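Local structure of core protein VP4 (Bluetongue virus, 2JHP) at residues Asp36-Asn41 against Gly522-Ser527; Ala473-Met478 against Pro513-Cys518; Asp47-Gly52 against Lys100-Glu105; Tyr9-Leu14 against Lys74-Ala79. The protein caps viral RNA as a multifunctional enzyme organised like an assembly line, and forms part of the inner capsid. All blocks are in the same frame, centred on the assembly; numbering follows the deposited sequence.

Contacts 3 and 4 share one parallel sheet: strands 48-51 and 7-10 are neighbours in it, and Ala50 O meets Val10 N at 2.7 Å, a probable hydrogen bond. Contact 3 is largely buried and joins ring packing to a tyrosine-carboxylate bond, whereas contact 4 is partly buried and rests on sparse methyl and ring packing. At the surface, contact 1 ties helix 34-41, which connects two strands of that sheet, to Gly522-Ser527, which follows Pro513-Cys518 of contact 2 closely in the chain. Contact 2 is fully buried, with a backbone approach much closer than in contacts 3 and 4; its hydrogen bonds organise the loop internally, while van der Waals packing, including a serine against a ring edge, bridges the segments.

Contact 1: Asp36-Asn41 against Gly522-Ser527; sequences DLWLEN and GLRVES
Trp38 lies on helix 34-41, the crossover helix of a beta-alpha-beta unit whose parallel strands 25-27 and 48-51 are neighbours in the N-terminal sheet, and its indole reaches Leu523 and Arg524 in the first turn of helix 523-533. The contact therefore packs a crossover helix against the start of a helix more than 480 residues later, near the protein surface. With CG anti to the backbone N (chi1 -173°), the indole extends from its helix and brings its six-membered ring forward. The indole NE1 is satisfied by the carbonyl of Arg519, a directional bond that helps fix the ring's rotation, while Ile521 adds apolar contact. Gly522 occupies the N-cap position of helix 523-533. Trp38 CZ2 lies 4.0 Å from Leu523 CB, and Leu523 also packs on His554, Val557 and Thr558 of helix 551-561. The guanidinium plane of Arg524 stands 83° from the indole plane, which rules out a parallel stack. It is the aliphatic base of the arginine that does the touching, with Trp38 CZ3 3.9 Å from Arg524 CG.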
loop_
_atom_site.group_PDB
_atom_site.type_symbol
_atom_site.label_atom_id
_atom_site.label_comp_id
_atom_site.label_asym_id
_atom_site.label_seq_id
_atom_site.Cartn_x
_atom_site.Cartn_y
_atom_site.Cartn_z
ATOM N N ASP A 36 -34.238 12.251 3.272
ATOM C CA ASP A 36 -33.960 13.422 2.432
ATOM C C ASP A 36 -32.570 13.347 1.818
ATOM O O ASP A 36 -32.421 13.449 0.599
ATOM C CB ASP A 36 -34.089 14.725 3.231
ATOM C CG ASP A 36 -35.520 15.193 3.367
ATOM O OD1 ASP A 36 -36.428 14.346 3.521
ATOM O OD2 ASP A 36 -35.736 16.422 3.330
ATOM N N LEU A 37 -31.559 13.158 2.668
ATOM C CA LEU A 37 -30.177 13.091 2.206
ATOM C C LEU A 37 -30.037 12.008 1.151
ATOM O O LEU A 37 -29.468 12.242 0.083
ATOM C CB LEU A 37 -29.216 12.780 3.354
ATOM C CG LEU A 37 -28.984 13.677 4.565
ATOM C CD1 LEU A 37 -27.824 13.089 5.345
ATOM C CD2 LEU A 37 -28.674 15.101 4.168
ATOM N N TRP A 38 -30.568 10.827 1.456
ATOM C CA TRP A 38 -30.429 9.682 0.576
ATOM C C TRP A 38 -31.032 9.941 -0.810
ATOM O O TRP A 38 -30.389 9.656 -1.827
ATOM C CB TRP A 38 -31.033 8.430 1.207
ATOM C CG TRP A 38 -30.754 7.201 0.414
ATOM C CD1 TRP A 38 -29.653 6.403 0.506
ATOM C CD2 TRP A 38 -31.578 6.635 -0.613
ATOM N NE1 TRP A 38 -29.740 5.370 -0.395
ATOM C CE2 TRP A 38 -30.912 5.488 -1.095
ATOM C CE3 TRP A 38 -32.814 6.988 -1.174
ATOM C CZ2 TRP A 38 -31.440 4.684 -2.113
ATOM C CZ3 TRP A 38 -33.344 6.187 -2.185
ATOM C CH2 TRP A 38 -32.655 5.047 -2.643
ATOM N N LEU A 39 -32.250 10.480 -0.855
ATOM C CA LEU A 39 -32.873 10.770 -2.152
ATOM C C LEU A 39 -32.290 12.014 -2.833
ATOM O O LEU A 39 -32.273 12.094 -4.063
ATOM C CB LEU A 39 -34.414 10.776 -2.099
ATOM C CG LEU A 39 -35.240 11.710 -1.218
ATOM C CD1 LEU A 39 -35.544 13.028 -1.934
ATOM C CD2 LEU A 39 -36.536 10.992 -0.833
ATOM N N GLU A 40 -31.775 12.950 -2.036
ATOM C CA GLU A 40 -31.114 14.126 -2.588
ATOM C C GLU A 40 -29.759 13.824 -3.188
ATOM O O GLU A 40 -29.505 14.159 -4.341
ATOM C CB GLU A 40 -30.993 15.252 -1.559
ATOM C CG GLU A 40 -32.173 16.214 -1.586
ATOM C CD GLU A 40 -32.531 16.649 -2.998
ATOM O OE1 GLU A 40 -31.603 16.923 -3.800
ATOM O OE2 GLU A 40 -33.744 16.710 -3.304
ATOM N N ASN A 41 -28.897 13.199 -2.394
ATOM C CA ASN A 41 -27.560 12.792 -2.831
ATOM C C ASN A 41 -27.605 11.910 -4.087
ATOM O O ASN A 41 -26.735 12.018 -4.951
ATOM C CB ASN A 41 -26.811 12.081 -1.682
ATOM C CG ASN A 41 -25.289 12.083 -1.862
ATOM O OD1 ASN A 41 -24.759 12.687 -2.794
ATOM N ND2 ASN A 41 -24.585 11.404 -0.960
ATOM N N GLY A 522 -27.785 6.733 -5.174
ATOM C CA GLY A 522 -28.069 6.858 -6.587
ATOM C C GLY A 522 -28.933 5.753 -7.161
ATOM O O GLY A 522 -29.256 5.774 -8.359
ATOM N N LEU A 523 -29.333 4.807 -6.312
ATOM C CA LEU A 523 -30.109 3.648 -6.748
ATOM C C LEU A 523 -31.340 4.002 -7.595
ATOM O O LEU A 523 -31.633 3.318 -8.575
ATOM C CB LEU A 523 -30.504 2.771 -5.552
ATOM C CG LEU A 523 -31.114 1.393 -5.854
ATOM C CD1 LEU A 523 -30.093 0.462 -6.501
ATOM C CD2 LEU A 523 -31.672 0.780 -4.586
ATOM N N ARG A 524 -32.049 5.065 -7.219
ATOM C CA ARG A 524 -33.272 5.456 -7.935
ATOM C C ARG A 524 -32.992 5.888 -9.372
ATOM O O ARG A 524 -33.666 5.462 -10.307
ATOM C CB ARG A 524 -34.011 6.568 -7.195
ATOM C CG ARG A 524 -34.563 6.127 -5.857
ATOM C CD ARG A 524 -35.958 6.689 -5.666
ATOM N NE ARG A 524 -36.767 5.843 -4.786
ATOM C CZ ARG A 524 -37.980 6.165 -4.345
ATOM N NH1 ARG A 524 -38.529 7.327 -4.688
ATOM N NH2 ARG A 524 -38.647 5.328 -3.558
ATOM N N VAL A 525 -31.979 6.729 -9.530
ATOM C CA VAL A 525 -31.514 7.150 -10.851
ATOM C C VAL A 525 -31.058 5.959 -11.682
ATOM O O VAL A 525 -31.343 5.870 -12.872
ATOM C CB VAL A 525 -30.412 8.224 -10.740
ATOM C CG1 VAL A 525 -29.574 8.271 -11.996
ATOM C CG2 VAL A 525 -31.061 9.581 -10.465
ATOM N N GLU A 526 -30.390 5.027 -11.021
ATOM C CA GLU A 526 -29.874 3.836 -11.679
ATOM C C GLU A 526 -30.980 2.910 -12.217
ATOM O O GLU A 526 -30.785 2.211 -13.215
ATOM C CB GLU A 526 -28.933 3.095 -10.730
ATOM C CG GLU A 526 -27.552 3.723 -10.624
ATOM C CD GLU A 526 -26.685 3.472 -11.860
ATOM O OE1 GLU A 526 -27.071 2.641 -12.719
ATOM O OE2 GLU A 526 -25.614 4.108 -11.967
ATOM N N SER A 527 -32.135 2.917 -11.567
ATOM C CA SER A 527 -33.238 2.089 -12.020
ATOM C C SER A 527 -33.838 2.698 -13.280
ATOM O O SER A 527 -34.252 1.987 -14.196
ATOM C CB SER A 527 -34.300 1.917 -10.921
ATOM O OG SER A 527 -34.928 3.148 -10.594
#

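Contact 2: Ala473-Met478 against Pro513-Cys518; sequences AILFLM and PDISLC
Leu475 is the first residue of 473-478 to engage the loop 513-518, meeting Ile515 and Ser516. Its branch point and one methyl share a single partner: Leu475 CG approaches Ile515 CG2 at 3.8 Å, with CD2 similarly close, as the two side chains cross at a slant. The carbonyl oxygen of Leu475 receives a weak hydrogen bond from Arg60, which also forms a salt bridge with Asp514. Next, Phe476 brings the backbones together, its CA lying 4.9 Å from Ser516 CA. Ser516 CB packs 3.4 Å from Phe476 N, and Ser516 OG lies in the plane of the phenyl ring, at its edge, 3.6 Å from Phe476 CD1. Trp570 meets the same ring with its plane inclined at about 65°.

The Ser516 hydroxyl is placed by chi1 of 62°, between the backbone N and carbonyl carbon, and from there donates to Asp514 OD2 on the anti lone pair. That oxygen also accepts Ser516 N at 3.1 Å, from above the carboxylate plane. Asp514 O in turn takes Leu517 N and Cys518 N from opposite faces. The Ser516 N bond to Asp514 OD2 makes an Asx turn, at the head of a single turn with helical backbone angles, docked on helix 470-480, which connects strands 466-469 and 499-503 in the chain; their sheet has the 3-2-1-4-5-7-6 order of a class I methyltransferase fold.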
loop_
_atom_site.group_PDB
_atom_site.type_symbol
_atom_site.label_atom_id
_atom_site.label_comp_id
_atom_site.label_asym_id
_atom_site.label_seq_id
_atom_site.Cartn_x
_atom_site.Cartn_y
_atom_site.Cartn_z
ATOM N N ALA A 473 -15.718 -1.073 3.062
ATOM C CA ALA A 473 -14.665 -1.806 3.740
ATOM C C ALA A 473 -14.077 -1.008 4.884
ATOM O O ALA A 473 -13.832 -1.559 5.960
ATOM C CB ALA A 473 -13.590 -2.195 2.762
ATOM N N ILE A 474 -13.864 0.286 4.663
ATOM C CA ILE A 474 -13.304 1.154 5.692
ATOM C C ILE A 474 -14.307 1.363 6.835
ATOM O O ILE A 474 -13.955 1.268 8.004
ATOM C CB ILE A 474 -12.833 2.499 5.098
ATOM C CG1 ILE A 474 -11.599 2.297 4.192
ATOM C CG2 ILE A 474 -12.592 3.535 6.195
ATOM C CD1 ILE A 474 -10.218 2.187 4.896
ATOM N N LEU A 475 -15.556 1.631 6.476
ATOM C CA LEU A 475 -16.630 1.833 7.430
ATOM C C LEU A 475 -16.884 0.581 8.273
ATOM O O LEU A 475 -17.217 0.673 9.458
ATOM C CB LEU A 475 -17.897 2.231 6.674
ATOM C CG LEU A 475 -18.274 3.715 6.568
ATOM C CD1 LEU A 475 -17.317 4.657 7.300
ATOM C CD2 LEU A 475 -18.468 4.124 5.132
ATOM N N PHE A 476 -16.736 -0.583 7.649
ATOM C CA PHE A 476 -16.794 -1.841 8.358
ATOM C C PHE A 476 -15.698 -1.916 9.423
ATOM O O PHE A 476 -15.968 -2.295 10.564
ATOM C CB PHE A 476 -16.671 -3.012 7.389
ATOM C CG PHE A 476 -16.911 -4.347 8.029
ATOM C CD1 PHE A 476 -18.211 -4.782 8.293
ATOM C CD2 PHE A 476 -15.847 -5.167 8.386
ATOM C CE1 PHE A 476 -18.442 -6.010 8.877
ATOM C CE2 PHE A 476 -16.073 -6.392 8.970
ATOM C CZ PHE A 476 -17.376 -6.816 9.214
ATOM N N LEU A 477 -14.478 -1.543 9.048
ATOM C CA LEU A 477 -13.337 -1.592 9.961
ATOM C C LEU A 477 -13.399 -0.500 11.001
ATOM O O LEU A 477 -12.960 -0.708 12.116
ATOM C CB LEU A 477 -11.995 -1.539 9.199
ATOM C CG LEU A 477 -11.696 -2.731 8.287
ATOM C CD1 LEU A 477 -10.643 -2.413 7.230
ATOM C CD2 LEU A 477 -11.306 -3.932 9.129
ATOM N N MET A 478 -13.932 0.662 10.648
ATOM C CA MET A 478 -14.209 1.673 11.659
ATOM C C MET A 478 -15.067 1.046 12.786
ATOM O O MET A 478 -14.817 1.246 13.981
ATOM C CB MET A 478 -14.910 2.893 11.074
ATOM C CG MET A 478 -13.958 3.866 10.430
ATOM S SD MET A 478 -14.783 5.361 9.861
ATOM C CE MET A 478 -13.468 6.138 8.934
ATOM N N PRO A 513 -28.151 -4.175 9.379
ATOM C CA PRO A 513 -27.955 -3.477 8.111
ATOM C C PRO A 513 -27.078 -2.227 8.223
ATOM O O PRO A 513 -27.513 -1.128 7.848
ATOM C CB PRO A 513 -29.381 -3.076 7.726
ATOM C CG PRO A 513 -30.036 -2.805 9.036
ATOM C CD PRO A 513 -29.445 -3.815 9.991
ATOM N N ASP A 514 -25.848 -2.398 8.706
ATOM C CA ASP A 514 -24.945 -1.267 8.905
ATOM C C ASP A 514 -24.474 -0.591 7.605
ATOM O O ASP A 514 -24.358 -1.232 6.564
ATOM C CB ASP A 514 -23.748 -1.694 9.741
ATOM C CG ASP A 514 -22.875 -0.530 10.134
ATOM O OD1 ASP A 514 -23.242 0.215 11.072
ATOM O OD2 ASP A 514 -21.825 -0.356 9.483
ATOM N N ILE A 515 -24.217 0.712 7.702
ATOM C CA ILE A 515 -23.732 1.552 6.604
ATOM C C ILE A 515 -22.663 0.873 5.738
ATOM O O ILE A 515 -22.690 0.982 4.513
ATOM C CB ILE A 515 -23.246 2.925 7.161
ATOM C CG1 ILE A 515 -24.353 3.963 7.041
ATOM C CG2 ILE A 515 -22.027 3.459 6.435
ATOM C CD1 ILE A 515 -24.229 5.071 8.044
ATOM N N SER A 516 -21.740 0.161 6.388
ATOM C CA SER A 516 -20.694 -0.607 5.724
ATOM C C SER A 516 -21.280 -1.499 4.635
ATOM O O SER A 516 -20.697 -1.666 3.573
ATOM C CB SER A 516 -19.949 -1.452 6.764
ATOM O OG SER A 516 -20.808 -2.384 7.396
ATOM N N LEU A 517 -22.444 -2.068 4.926
ATOM C CA LEU A 517 -23.163 -2.911 3.987
ATOM C C LEU A 517 -24.057 -2.085 3.035
ATOM O O LEU A 517 -24.014 -2.275 1.820
ATOM C CB LEU A 517 -23.992 -3.938 4.769
ATOM C CG LEU A 517 -24.835 -4.970 4.021
ATOM C CD1 LEU A 517 -23.953 -5.958 3.269
ATOM C CD2 LEU A 517 -25.791 -5.695 4.987
ATOM N N CYS A 518 -24.838 -1.162 3.606
ATOM C CA CYS A 518 -25.962 -0.532 2.920
ATOM C C CYS A 518 -25.855 0.979 2.807
ATOM O O CYS A 518 -26.019 1.706 3.787
ATOM C CB CYS A 518 -27.279 -0.903 3.609
ATOM S SG CYS A 518 -27.596 -2.671 3.663
#

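Contact 3: Asp47-Gly52 against Lys100-Glu105; sequences DVYAYG and KAFENE
The backbones of Tyr49 and Glu103 stay well apart, with CA atoms 10.8 Å from each other, so side chains must span the gap between strand 48-51 and helix 99-112. Tyr49 supplies most of the reach: its CG is anti to the carbonyl carbon (chi1 -72°), and its ring points its hydroxyl at the helix. Tyr49 OH donates to Glu103 OE2 at 2.8 Å, using the anti lone pair of that oxygen. OE2 lies in the ring plane at its edge, and ring and carboxylate are turned only 25° apart, so the two groups are nearly coplanar. The glutamate's own chain comes close as well, with Glu103 CG 3.3 Å from Tyr49 OH. Alongside, Phe102 presents a ring edge, its CE2 4.0 Å from Tyr49 CE1, and the two aromatic side chains run past each other in opposite directions. The hydroxyl thus finds a polar partner beside an apolar flank. Met99 and Ile106 of the same helix, Leu8 of strand 7-10 and Val18 of helix 15-18 further enclose Tyr49, Phe102 packs on Val10, and the salt bridge from Asp47 to Arg110 adds a second tie, between the residue just before the strand and helix 99-112.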
loop_
_atom_site.group_PDB
_atom_site.type_symbol
_atom_site.label_atom_id
_atom_site.label_comp_id
_atom_site.label_asym_id
_atom_site.label_seq_id
_atom_site.Cartn_x
_atom_site.Cartn_y
_atom_site.Cartn_z
ATOM N N ASP A 47 -19.091 14.425 -8.874
ATOM C CA ASP A 47 -18.786 15.105 -7.614
ATOM C C ASP A 47 -19.618 16.378 -7.521
ATOM O O ASP A 47 -19.926 17.008 -8.544
ATOM C CB ASP A 47 -17.292 15.415 -7.466
ATOM C CG ASP A 47 -16.443 14.154 -7.285
ATOM O OD1 ASP A 47 -16.975 13.122 -6.815
ATOM O OD2 ASP A 47 -15.239 14.191 -7.615
ATOM N N VAL A 48 -20.010 16.719 -6.295
ATOM C CA VAL A 48 -20.913 17.835 -6.024
ATOM C C VAL A 48 -20.456 18.611 -4.819
ATOM O O VAL A 48 -19.906 18.047 -3.870
ATOM C CB VAL A 48 -22.360 17.375 -5.729
ATOM C CG1 VAL A 48 -23.104 17.183 -7.000
ATOM C CG2 VAL A 48 -22.384 16.097 -4.882
ATOM N N TYR A 49 -20.709 19.913 -4.857
ATOM C CA TYR A 49 -20.399 20.753 -3.720
ATOM C C TYR A 49 -21.587 20.807 -2.788
ATOM O O TYR A 49 -22.734 20.748 -3.230
ATOM C CB TYR A 49 -20.045 22.155 -4.176
ATOM C CG TYR A 49 -18.705 22.270 -4.841
ATOM C CD1 TYR A 49 -17.523 22.083 -4.122
ATOM C CD2 TYR A 49 -18.612 22.602 -6.188
ATOM C CE1 TYR A 49 -16.274 22.208 -4.740
ATOM C CE2 TYR A 49 -17.369 22.725 -6.817
ATOM C CZ TYR A 49 -16.214 22.529 -6.087
ATOM O OH TYR A 49 -15.007 22.649 -6.717
ATOM N N ALA A 50 -21.301 20.925 -1.498
ATOM C CA ALA A 50 -22.341 21.068 -0.490
ATOM C C ALA A 50 -21.935 22.044 0.609
ATOM O O ALA A 50 -20.781 22.066 1.041
ATOM C CB ALA A 50 -22.681 19.708 0.106
ATOM N N TYR A 51 -22.902 22.841 1.055
ATOM C CA TYR A 51 -22.743 23.746 2.199
ATOM C C TYR A 51 -24.024 23.802 3.036
ATOM O O TYR A 51 -25.102 23.441 2.556
ATOM C CB TYR A 51 -22.363 25.159 1.731
ATOM C CG TYR A 51 -23.426 25.860 0.902
ATOM C CD1 TYR A 51 -24.540 26.444 1.507
ATOM C CD2 TYR A 51 -23.306 25.955 -0.487
ATOM C CE1 TYR A 51 -25.517 27.097 0.752
ATOM C CE2 TYR A 51 -24.278 26.609 -1.253
ATOM C CZ TYR A 51 -25.380 27.175 -0.626
ATOM O OH TYR A 51 -26.346 27.817 -1.371
ATOM N N GLY A 52 -23.901 24.285 4.272
ATOM C CA GLY A 52 -25.019 24.323 5.222
ATOM C C GLY A 52 -24.756 23.410 6.407
ATOM O O GLY A 52 -23.717 22.740 6.463
ATOM N N LYS A 100 -10.560 28.265 -9.832
ATOM C CA LYS A 100 -9.570 27.308 -10.320
ATOM C C LYS A 100 -8.559 26.881 -9.246
ATOM O O LYS A 100 -8.395 25.685 -8.995
ATOM C CB LYS A 100 -8.869 27.824 -11.585
ATOM C CG LYS A 100 -9.629 27.495 -12.871
ATOM C CD LYS A 100 -8.966 28.088 -14.103
ATOM C CE LYS A 100 -9.771 27.786 -15.357
ATOM N NZ LYS A 100 -9.161 28.410 -16.563
ATOM N N ALA A 101 -7.908 27.846 -8.598
ATOM C CA ALA A 101 -6.935 27.536 -7.542
ATOM C C ALA A 101 -7.566 26.738 -6.396
ATOM O O ALA A 101 -6.945 25.823 -5.852
ATOM C CB ALA A 101 -6.288 28.802 -7.023
ATOM N N PHE A 102 -8.803 27.091 -6.050
ATOM C CA PHE A 102 -9.614 26.365 -5.072
ATOM C C PHE A 102 -9.749 24.894 -5.447
ATOM O O PHE A 102 -9.420 24.011 -4.655
ATOM C CB PHE A 102 -10.999 27.022 -4.960
ATOM C CG PHE A 102 -11.903 26.384 -3.932
ATOM C CD1 PHE A 102 -11.621 26.498 -2.571
ATOM C CD2 PHE A 102 -13.051 25.686 -4.327
ATOM C CE1 PHE A 102 -12.452 25.916 -1.615
ATOM C CE2 PHE A 102 -13.891 25.096 -3.376
ATOM C CZ PHE A 102 -13.589 25.210 -2.016
ATOM N N GLU A 103 -10.219 24.640 -6.664
ATOM C CA GLU A 103 -10.419 23.275 -7.143
ATOM C C GLU A 103 -9.112 22.473 -7.205
ATOM O O GLU A 103 -9.081 21.309 -6.800
ATOM C CB GLU A 103 -11.134 23.284 -8.496
ATOM C CG GLU A 103 -12.535 23.893 -8.436
ATOM C CD GLU A 103 -13.409 23.570 -9.649
ATOM O OE1 GLU A 103 -12.945 23.737 -10.805
ATOM O OE2 GLU A 103 -14.577 23.161 -9.430
ATOM N N ASN A 104 -8.045 23.102 -7.712
ATOM C CA ASN A 104 -6.698 22.506 -7.729
ATOM C C ASN A 104 -6.196 22.193 -6.327
ATOM O O ASN A 104 -5.480 21.211 -6.126
ATOM C CB ASN A 104 -5.696 23.432 -8.419
ATOM C CG ASN A 104 -5.982 23.634 -9.905
ATOM O OD1 ASN A 104 -6.167 24.757 -10.352
ATOM N ND2 ASN A 104 -5.986 22.553 -10.669
ATOM N N GLU A 105 -6.565 23.038 -5.364
ATOM C CA GLU A 105 -6.271 22.758 -3.961
ATOM C C GLU A 105 -6.949 21.469 -3.509
ATOM O O GLU A 105 -6.282 20.578 -2.970
ATOM C CB GLU A 105 -6.677 23.915 -3.052
ATOM C CG GLU A 105 -6.132 23.772 -1.644
ATOM C CD GLU A 105 -4.614 23.743 -1.613
ATOM O OE1 GLU A 105 -4.001 24.695 -2.137
ATOM O OE2 GLU A 105 -4.032 22.775 -1.069
#

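Contact 4: Tyr9-Leu14 against Lys74-Ala79; sequences YVTNEL and KNVQLA
Val76 makes a sparse apolar contact with Tyr9 and Thr11, where the two-stranded antiparallel hairpin of 75-77 and 82-84 passes the C-terminal end of strand 7-10, the central strand of the N-terminal parallel sheet. The modest burial, 81 Å² over both sides, and the 8.1 Å between Thr11 CA and Val76 CA show that side chains alone bridge the segments. One methyl does the work: Val76 CG2 lies 4.3 Å from Thr11 CG2 and 4.5 Å from Tyr9 CE2. Thr11 turns its two branches to different tasks, since at chi1 59° OG1 sits between the backbone N and the carbonyl carbon and donates to Glu13 OE1, leaving the methyl anti to the carbonyl carbon and directed at Val76. Ser71 bonds both Thr11 OG1 and Glu13 OE2, the latter also held by Thr72. The tyrosine hydroxyl is bonded to Gly52 O, which helps fix the direction of the ring that Val76 approaches, and Phe69 of strand 67-71 touches both Tyr9 and Val76. Methyl-methyl and methyl-ring contacts of this length have little directionality, so the orientation of Tyr9 and Thr11 is probably set by the hydrogen bonds of the hydroxyls and of the strand backbone.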
loop_
_atom_site.group_PDB
_atom_site.type_symbol
_atom_site.label_atom_id
_atom_site.label_comp_id
_atom_site.label_asym_id
_atom_site.label_seq_id
_atom_site.Cartn_x
_atom_site.Cartn_y
_atom_site.Cartn_z
ATOM N N TYR A 9 -17.995 18.781 0.590
ATOM C CA TYR A 9 -18.637 19.666 1.537
ATOM C C TYR A 9 -17.692 20.767 1.995
ATOM O O TYR A 9 -16.573 20.504 2.462
ATOM C CB TYR A 9 -19.182 18.885 2.733
ATOM C CG TYR A 9 -19.683 19.770 3.855
ATOM C CD1 TYR A 9 -21.027 20.141 3.933
ATOM C CD2 TYR A 9 -18.806 20.241 4.841
ATOM C CE1 TYR A 9 -21.486 20.959 4.968
ATOM C CE2 TYR A 9 -19.251 21.053 5.877
ATOM C CZ TYR A 9 -20.590 21.405 5.939
ATOM O OH TYR A 9 -21.020 22.210 6.958
ATOM N N VAL A 10 -18.167 22.001 1.875
ATOM C CA VAL A 10 -17.409 23.170 2.318
ATOM C C VAL A 10 -18.154 23.912 3.423
ATOM O O VAL A 10 -19.389 23.925 3.449
ATOM C CB VAL A 10 -17.088 24.125 1.139
ATOM C CG1 VAL A 10 -16.356 23.371 0.033
ATOM C CG2 VAL A 10 -18.359 24.780 0.592
ATOM N N THR A 11 -17.395 24.518 4.334
ATOM C CA THR A 11 -17.966 25.315 5.418
ATOM C C THR A 11 -18.383 26.698 4.912
ATOM O O THR A 11 -18.073 27.078 3.779
ATOM C CB THR A 11 -17.007 25.433 6.626
ATOM O OG1 THR A 11 -15.774 26.045 6.220
ATOM C CG2 THR A 11 -16.720 24.062 7.211
ATOM N N ASN A 12 -19.076 27.442 5.767
ATOM C CA ASN A 12 -19.806 28.639 5.349
ATOM C C ASN A 12 -18.979 29.757 4.726
ATOM O O ASN A 12 -19.411 30.370 3.746
ATOM C CB ASN A 12 -20.662 29.174 6.504
ATOM C CG ASN A 12 -21.834 28.261 6.832
ATOM O OD1 ASN A 12 -21.941 27.743 7.944
ATOM N ND2 ASN A 12 -22.713 28.051 5.855
ATOM N N GLU A 13 -17.792 30.008 5.279
ATOM C CA GLU A 13 -16.937 31.114 4.820
ATOM C C GLU A 13 -16.460 30.903 3.384
ATOM O O GLU A 13 -15.893 31.803 2.767
ATOM C CB GLU A 13 -15.746 31.326 5.778
ATOM C CG GLU A 13 -14.526 30.413 5.558
ATOM C CD GLU A 13 -14.710 28.954 6.015
ATOM O OE1 GLU A 13 -15.820 28.550 6.438
ATOM O OE2 GLU A 13 -13.717 28.197 5.944
ATOM N N LEU A 14 -16.735 29.712 2.858
ATOM C CA LEU A 14 -16.177 29.231 1.604
ATOM C C LEU A 14 -17.300 29.037 0.588
ATOM O O LEU A 14 -17.074 29.072 -0.625
ATOM C CB LEU A 14 -15.493 27.889 1.875
ATOM C CG LEU A 14 -14.074 27.551 1.413
ATOM C CD1 LEU A 14 -13.085 28.655 1.717
ATOM C CD2 LEU A 14 -13.619 26.264 2.078
ATOM N N LYS A 74 -9.679 24.484 11.207
ATOM C CA LYS A 74 -9.013 23.206 11.487
ATOM C C LYS A 74 -9.966 22.008 11.459
ATOM O O LYS A 74 -9.582 20.916 11.039
ATOM C CB LYS A 74 -8.265 23.248 12.823
ATOM C CG LYS A 74 -7.085 22.268 12.890
ATOM C CD LYS A 74 -6.739 21.825 14.321
ATOM C CE LYS A 74 -7.580 20.622 14.779
ATOM N NZ LYS A 74 -7.258 19.353 14.062
ATOM N N ASN A 75 -11.201 22.208 11.913
ATOM C CA ASN A 75 -12.172 21.110 11.972
ATOM C C ASN A 75 -13.630 21.538 11.893
ATOM O O ASN A 75 -13.938 22.729 11.890
ATOM C CB ASN A 75 -11.937 20.233 13.205
ATOM C CG ASN A 75 -11.798 21.031 14.469
ATOM O OD1 ASN A 75 -12.580 21.946 14.735
ATOM N ND2 ASN A 75 -10.803 20.683 15.269
ATOM N N VAL A 76 -14.516 20.547 11.831
ATOM C CA VAL A 76 -15.953 20.777 11.777
ATOM C C VAL A 76 -16.652 19.940 12.863
ATOM O O VAL A 76 -16.225 18.819 13.172
ATOM C CB VAL A 76 -16.530 20.553 10.323
ATOM C CG1 VAL A 76 -16.597 19.076 9.947
ATOM C CG2 VAL A 76 -17.895 21.221 10.147
ATOM N N GLN A 77 -17.696 20.513 13.459
ATOM C CA GLN A 77 -18.454 19.848 14.511
ATOM C C GLN A 77 -19.561 18.959 13.940
ATOM O O GLN A 77 -20.547 19.450 13.389
ATOM C CB GLN A 77 -19.046 20.871 15.485
ATOM C CG GLN A 77 -19.844 20.243 16.615
ATOM C CD GLN A 77 -18.971 19.461 17.576
ATOM O OE1 GLN A 77 -18.282 20.047 18.423
ATOM N NE2 GLN A 77 -19.005 18.133 17.466
ATOM N N LEU A 78 -19.380 17.651 14.082
ATOM C CA LEU A 78 -20.392 16.668 13.698
ATOM C C LEU A 78 -21.164 16.190 14.930
ATOM O O LEU A 78 -20.879 16.630 16.052
ATOM C CB LEU A 78 -19.736 15.489 12.967
ATOM C CG LEU A 78 -19.550 15.500 11.445
ATOM C CD1 LEU A 78 -19.309 16.881 10.869
ATOM C CD2 LEU A 78 -18.420 14.565 11.050
ATOM N N ALA A 79 -22.145 15.307 14.728
ATOM C CA ALA A 79 -22.989 14.805 15.831
ATOM C C ALA A 79 -22.258 13.775 16.671
ATOM O O ALA A 79 -22.716 13.390 17.741
ATOM C CB ALA A 79 -24.277 14.200 15.280
#